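Local coordinates for protein putative aminotransferase (Actinomadura melliaura, PDB 4ZWV) that probably acts as a pyridoxal 5'-phosphate-dependent sugar aminotransferase in making the aminopentose of the indolocarbazole AT2433, at residues Ser26-Gln31 with Ile219-Asp224; Glu37-Leu42 with Leu213-Gly218. All coordinates share one frame; numbering follows the deposited sequence.

Overall arrangement
Interactions 1 and 2 lie on the same side of the chain's centre, their own centres about 11 Å apart, and use neighbouring pieces of the chain: Leu213-Gly218 runs straight on into Ile219-Asp224, and Ser26-Gln31 shortly precedes the helix bearing Glu37-Leu42. They also touch, Gln31 NE2 lying 3.2 Å from Arg215 NH2 and Arg221 NH1 3.3 Å from Phe216 CZ, where a cation-pi contact forms. Interaction 1 is a surface contact away from the cofactor site. Interaction 2 is deeper, the side chain of Arg215 about 12 Å from Gly57, a pyridoxal 5'-phosphate-binding residue. Both reach the second subunit.

Interaction 1 of 2, residues Ser26-Gln31 with Ile219-Asp224; sequences SGYLGQ and IDRTAD
The backbone carbonyl of Gln31 is approached by two donors: Arg221 NH2 gives it a weak, bent hydrogen bond (O to NH2 3.1 Å, N-H...O 127°), and a water donates to it at 3.0 Å from Gln31 O. The same water accepts from Arg221 NE at 2.8 Å and so bridges the two groups. A second water accepts from both Gln31 N and Arg221 NH2, so water bridges the backbone of Gln31 to the guanidinium twice. Tyr28 OH sits at the guanidinium edge, in its plane, 3.0 Å from Arg221 NH2, with ring and guanidinium planes steeply inclined. The Gln31 amide instead lies over a guanidinium face, the two planes 30° apart. Its OE1 is 3.3 Å from Arg221 CD, but this oxygen takes its hydrogen bond from His240 ND1 rather than from the arginine. The bend of the Arg221 chain at chi3 (60°) turns the guanidinium beneath that amide. With an alanine in place of this arginine, the two waters would probably lose their arginine donor, the Gln31 carbonyl its direct bond and the amide its stacking partner. Each segment has its own local turn: Ser26 OG accepts from Tyr28 N at 3.0 Å, and Asp220 OD1 receives both Thr222 N and Thr222 OG1 from one face of its carboxylate. One surface loop thus carries an ST turn at the C-terminal end of helix 16-26, the other an Asx turn combined with a type I beta turn from Asp220 to Ala223, and Arg221 and water link the two.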
loop_
_atom_site.group_PDB
_atom_site.type_symbol
_atom_site.label_atom_id
_atom_site.label_comp_id
_atom_site.label_asym_id
_atom_site.label_seq_id
_atom_site.Cartn_x
_atom_site.Cartn_y
_atom_site.Cartn_z
ATOM N N SER A 26 -6.651 -18.122 14.578
ATOM C CA SER A 26 -5.836 -18.980 13.720
ATOM C C SER A 26 -4.357 -18.677 13.895
ATOM O O SER A 26 -3.504 -19.534 13.655
ATOM C CB SER A 26 -6.209 -18.795 12.250
ATOM O OG SER A 26 -5.630 -17.602 11.749
ATOM N N GLY A 27 -4.058 -17.449 14.304
ATOM C CA GLY A 27 -2.687 -17.000 14.451
ATOM C C GLY A 27 -2.036 -16.700 13.111
ATOM O O GLY A 27 -0.845 -16.406 13.043
ATOM N N TYR A 28 -2.808 -16.783 12.035
ATOM C CA TYR A 28 -2.268 -16.429 10.731
ATOM C C TYR A 28 -2.931 -15.162 10.190
ATOM O O TYR A 28 -4.101 -15.166 9.798
ATOM C CB TYR A 28 -2.416 -17.581 9.735
ATOM C CG TYR A 28 -1.648 -17.306 8.464
ATOM C CD1 TYR A 28 -0.276 -17.543 8.388
ATOM C CD2 TYR A 28 -2.285 -16.768 7.356
ATOM C CE1 TYR A 28 0.433 -17.264 7.231
ATOM C CE2 TYR A 28 -1.589 -16.490 6.201
ATOM C CZ TYR A 28 -0.231 -16.740 6.142
ATOM O OH TYR A 28 0.464 -16.456 4.986
ATOM N N LEU A 29 -2.160 -14.080 10.180
ATOM C CA LEU A 29 -2.671 -12.761 9.822
ATOM C C LEU A 29 -2.293 -12.367 8.401
ATOM O O LEU A 29 -2.752 -11.341 7.900
ATOM C CB LEU A 29 -2.157 -11.704 10.802
ATOM C CG LEU A 29 -2.994 -11.457 12.068
ATOM C CD1 LEU A 29 -3.245 -12.737 12.845
ATOM C CD2 LEU A 29 -2.316 -10.420 12.955
ATOM N N GLY A 30 -1.445 -13.166 7.763
ATOM C CA GLY A 30 -1.001 -12.869 6.411
ATOM C C GLY A 30 -1.978 -13.238 5.310
ATOM O O GLY A 30 -3.166 -13.474 5.535
ATOM N N GLN A 31 -1.462 -13.275 4.089
ATOM C CA GLN A 31 -2.260 -13.650 2.937
ATOM C C GLN A 31 -2.393 -15.169 2.885
ATOM O O GLN A 31 -1.427 -15.867 2.591
ATOM C CB GLN A 31 -1.610 -13.109 1.669
ATOM C CG GLN A 31 -2.317 -13.472 0.397
ATOM C CD GLN A 31 -1.346 -13.603 -0.748
ATOM O OE1 GLN A 31 -0.416 -12.804 -0.877
ATOM N NE2 GLN A 31 -1.550 -14.612 -1.582
ATOM N N ILE A 219 7.470 -12.489 -5.532
ATOM C CA ILE A 219 7.850 -13.706 -4.813
ATOM C C ILE A 219 6.733 -14.744 -4.880
ATOM O O ILE A 219 5.597 -14.483 -4.472
ATOM C CB ILE A 219 8.191 -13.388 -3.335
ATOM C CG1 ILE A 219 9.428 -12.477 -3.265
ATOM C CG2 ILE A 219 8.427 -14.674 -2.547
ATOM C CD1 ILE A 219 9.751 -11.950 -1.866
ATOM N N ASP A 220 7.065 -15.913 -5.422
ATOM C CA ASP A 220 6.172 -17.067 -5.424
ATOM C C ASP A 220 6.024 -17.556 -3.982
ATOM O O ASP A 220 6.958 -18.099 -3.401
ATOM C CB ASP A 220 6.749 -18.160 -6.334
ATOM C CG ASP A 220 5.859 -19.382 -6.432
ATOM O OD1 ASP A 220 4.910 -19.517 -5.635
ATOM O OD2 ASP A 220 6.122 -20.217 -7.325
ATOM N N ARG A 221 4.837 -17.376 -3.418
ATOM C CA ARG A 221 4.642 -17.665 -2.001
ATOM C C ARG A 221 4.611 -19.162 -1.694
ATOM O O ARG A 221 4.665 -19.556 -0.531
ATOM C CB ARG A 221 3.366 -16.987 -1.503
ATOM C CG ARG A 221 3.497 -15.459 -1.468
ATOM C CD ARG A 221 2.186 -14.779 -1.091
ATOM N NE ARG A 221 1.713 -15.205 0.226
ATOM C CZ ARG A 221 2.029 -14.602 1.364
ATOM N NH1 ARG A 221 2.826 -13.540 1.360
ATOM N NH2 ARG A 221 1.541 -15.061 2.513
ATOM N N THR A 222 4.560 -19.992 -2.728
ATOM C CA THR A 222 4.652 -21.438 -2.524
ATOM C C THR A 222 6.101 -21.932 -2.453
ATOM O O THR A 222 6.354 -23.079 -2.078
ATOM C CB THR A 222 3.922 -22.222 -3.637
ATOM O OG1 THR A 222 4.643 -22.116 -4.869
ATOM C CG2 THR A 222 2.502 -21.691 -3.838
ATOM N N ALA A 223 7.053 -21.068 -2.790
ATOM C CA ALA A 223 8.462 -21.466 -2.825
ATOM C C ALA A 223 9.102 -21.577 -1.442
ATOM O O ALA A 223 8.590 -21.040 -0.460
ATOM C CB ALA A 223 9.260 -20.487 -3.683
ATOM N N ASP A 224 10.242 -22.260 -1.393
ATOM C CA ASP A 224 10.992 -22.471 -0.150
ATOM C C ASP A 224 11.879 -21.254 0.130
ATOM O O ASP A 224 13.059 -21.232 -0.230
ATOM C CB ASP A 224 11.834 -23.752 -0.253
ATOM C CG ASP A 224 12.417 -24.190 1.085
ATOM O OD1 ASP A 224 12.315 -23.432 2.072
ATOM O OD2 ASP A 224 12.977 -25.305 1.147
HETATM O O HOH W 1 1.629 -12.543 4.211
HETATM O O HOH W 2 0.117 -17.477 0.538
#

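Interaction 2 of 2, residues Glu37-Leu42 with Leu213-Gly218; sequences EFESAL and LRRFYG
Carboxylate and guanidinium lie nearly coplanar, 16° apart, Glu39 meeting the edge of Arg215 and neither of its faces. Glu39 OE2 stands in line with the N-H of Arg215 NH1 at 2.8 Å (164°), in the guanidinium plane, and NH1 comes nearly along the carboxylate C-O axis. This is a single-bond, end-on salt bridge: the other oxygen, Glu39 OE1, reaches the arginine through a water, which donates to OE1 at 2.9 Å and accepts from Arg215 NH2 at 3.1 Å. The two chains come from opposite directions and both are stretched. Glu39 is extended beyond CG, while Arg215 starts with CG between its backbone N and carbonyl carbon (chi1 73°) and then runs straight to NE; together the two extended chains cover the 14.2 Å from Glu39 CA to Arg215 CA. Both charged ends have a second partner in Ser53: its OG is hydrogen-bonded to Glu39 OE2 and its carbonyl oxygen accepts from Arg215 NH1. The bridge therefore joins helix 33-46 to the turn after helix 205-214 by way of the edge strand 51-54. Leu63 of helix 57-66 packs on Arg215. The turn itself lies at the second subunit, where the Tyr217 hydroxyl is hydrogen-bonded to Thr58 of that subunit. Glu39 is likely to offset the positive charge of the buried Arg215, and the paired carboxylate probably stays ionised.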
loop_
_atom_site.group_PDB
_atom_site.type_symbol
_atom_site.label_atom_id
_atom_site.label_comp_id
_atom_site.label_asym_id
_atom_site.label_seq_id
_atom_site.Cartn_x
_atom_site.Cartn_y
_atom_site.Cartn_z
ATOM N N GLU A 37 -10.565 -17.746 0.046
ATOM C CA GLU A 37 -12.017 -17.870 0.166
ATOM C C GLU A 37 -12.734 -16.658 -0.436
ATOM O O GLU A 37 -13.717 -16.788 -1.170
ATOM C CB GLU A 37 -12.412 -18.042 1.643
ATOM C CG GLU A 37 -13.909 -18.244 1.869
ATOM C CD GLU A 37 -14.308 -18.311 3.331
ATOM O OE1 GLU A 37 -13.421 -18.289 4.211
ATOM O OE2 GLU A 37 -15.527 -18.387 3.601
ATOM N N PHE A 38 -12.219 -15.472 -0.135
ATOM C CA PHE A 38 -12.794 -14.233 -0.626
ATOM C C PHE A 38 -12.653 -14.133 -2.149
ATOM O O PHE A 38 -13.610 -13.793 -2.849
ATOM C CB PHE A 38 -12.105 -13.064 0.088
ATOM C CG PHE A 38 -12.722 -11.715 -0.159
ATOM C CD1 PHE A 38 -14.088 -11.524 -0.054
ATOM C CD2 PHE A 38 -11.916 -10.617 -0.439
ATOM C CE1 PHE A 38 -14.644 -10.275 -0.253
ATOM C CE2 PHE A 38 -12.467 -9.356 -0.638
ATOM C CZ PHE A 38 -13.839 -9.186 -0.552
ATOM N N GLU A 39 -11.466 -14.447 -2.665
ATOM C CA GLU A 39 -11.262 -14.434 -4.111
ATOM C C GLU A 39 -12.211 -15.393 -4.826
ATOM O O GLU A 39 -12.776 -15.037 -5.856
ATOM C CB GLU A 39 -9.811 -14.759 -4.453
ATOM C CG GLU A 39 -8.884 -13.598 -4.162
ATOM C CD GLU A 39 -7.428 -13.938 -4.403
ATOM O OE1 GLU A 39 -7.126 -15.136 -4.569
ATOM O OE2 GLU A 39 -6.586 -13.010 -4.404
ATOM N N SER A 40 -12.391 -16.593 -4.279
ATOM C CA SER A 40 -13.306 -17.565 -4.877
ATOM C C SER A 40 -14.735 -17.037 -4.907
ATOM O O SER A 40 -15.445 -17.188 -5.907
ATOM C CB SER A 40 -13.255 -18.894 -4.121
ATOM O OG SER A 40 -12.043 -19.578 -4.383
ATOM N N ALA A 41 -15.159 -16.411 -3.812
ATOM C CA ALA A 41 -16.512 -15.867 -3.735
ATOM C C ALA A 41 -16.709 -14.733 -4.747
ATOM O O ALA A 41 -17.759 -14.634 -5.392
ATOM C CB ALA A 41 -16.810 -15.379 -2.319
ATOM N N LEU A 42 -15.701 -13.875 -4.879
ATOM C CA LEU A 42 -15.788 -12.763 -5.812
ATOM C C LEU A 42 -15.767 -13.243 -7.264
ATOM O O LEU A 42 -16.498 -12.712 -8.103
ATOM C CB LEU A 42 -14.648 -11.764 -5.569
ATOM C CG LEU A 42 -14.668 -11.087 -4.199
ATOM C CD1 LEU A 42 -13.424 -10.230 -3.998
ATOM C CD2 LEU A 42 -15.936 -10.273 -4.007
ATOM N N LEU A 213 1.980 -12.880 -8.931
ATOM C CA LEU A 213 3.361 -12.783 -8.471
ATOM C C LEU A 213 3.717 -11.363 -8.030
ATOM O O LEU A 213 4.259 -11.151 -6.933
ATOM C CB LEU A 213 4.329 -13.243 -9.572
ATOM C CG LEU A 213 4.418 -14.748 -9.807
ATOM C CD1 LEU A 213 5.174 -15.003 -11.101
ATOM C CD2 LEU A 213 5.109 -15.421 -8.638
ATOM N N ARG A 214 3.429 -10.382 -8.880
ATOM C CA ARG A 214 3.912 -9.034 -8.624
ATOM C C ARG A 214 3.172 -8.327 -7.495
ATOM O O ARG A 214 3.682 -7.354 -6.958
ATOM C CB ARG A 214 3.847 -8.195 -9.900
ATOM C CG ARG A 214 4.717 -8.765 -11.028
ATOM C CD ARG A 214 4.836 -7.779 -12.181
ATOM N NE ARG A 214 5.786 -6.729 -11.840
ATOM C CZ ARG A 214 6.217 -5.790 -12.676
ATOM N NH1 ARG A 214 5.782 -5.748 -13.927
ATOM N NH2 ARG A 214 7.086 -4.881 -12.254
ATOM N N ARG A 215 2.008 -8.833 -7.089
ATOM C CA ARG A 215 1.318 -8.202 -5.973
ATOM C C ARG A 215 2.039 -8.438 -4.644
ATOM O O ARG A 215 1.745 -7.763 -3.666
ATOM C CB ARG A 215 -0.121 -8.697 -5.867
ATOM C CG ARG A 215 -0.226 -10.099 -5.345
ATOM C CD ARG A 215 -1.666 -10.463 -5.044
ATOM N NE ARG A 215 -1.730 -11.894 -4.808
ATOM C CZ ARG A 215 -2.851 -12.584 -4.661
ATOM N NH1 ARG A 215 -4.036 -11.973 -4.701
ATOM N NH2 ARG A 215 -2.772 -13.887 -4.452
ATOM N N PHE A 216 2.959 -9.401 -4.603
ATOM C CA PHE A 216 3.771 -9.649 -3.411
ATOM C C PHE A 216 5.237 -9.769 -3.831
ATOM O O PHE A 216 5.826 -10.860 -3.818
ATOM C CB PHE A 216 3.306 -10.903 -2.648
ATOM C CG PHE A 216 4.041 -11.113 -1.346
ATOM C CD1 PHE A 216 3.783 -10.300 -0.257
ATOM C CD2 PHE A 216 5.003 -12.104 -1.226
ATOM C CE1 PHE A 216 4.467 -10.471 0.942
ATOM C CE2 PHE A 216 5.695 -12.287 -0.032
ATOM C CZ PHE A 216 5.423 -11.466 1.055
ATOM N N TYR A 217 5.790 -8.634 -4.250
ATOM C CA TYR A 217 7.219 -8.477 -4.522
ATOM C C TYR A 217 7.752 -9.337 -5.659
ATOM O O TYR A 217 8.963 -9.403 -5.847
ATOM C CB TYR A 217 8.040 -8.786 -3.270
ATOM C CG TYR A 217 7.661 -7.996 -2.045
ATOM C CD1 TYR A 217 7.970 -6.643 -1.940
ATOM C CD2 TYR A 217 7.000 -8.607 -0.994
ATOM C CE1 TYR A 217 7.632 -5.909 -0.795
ATOM C CE2 TYR A 217 6.650 -7.889 0.158
ATOM C CZ TYR A 217 6.976 -6.544 0.241
ATOM O OH TYR A 217 6.658 -5.850 1.393
ATOM N N GLY A 218 6.874 -9.998 -6.417
ATOM C CA GLY A 218 7.365 -10.953 -7.404
ATOM C C GLY A 218 7.797 -12.281 -6.801
ATOM O O GLY A 218 8.433 -13.108 -7.476
HETATM O O HOH W 3 -4.707 -15.927 -3.147
#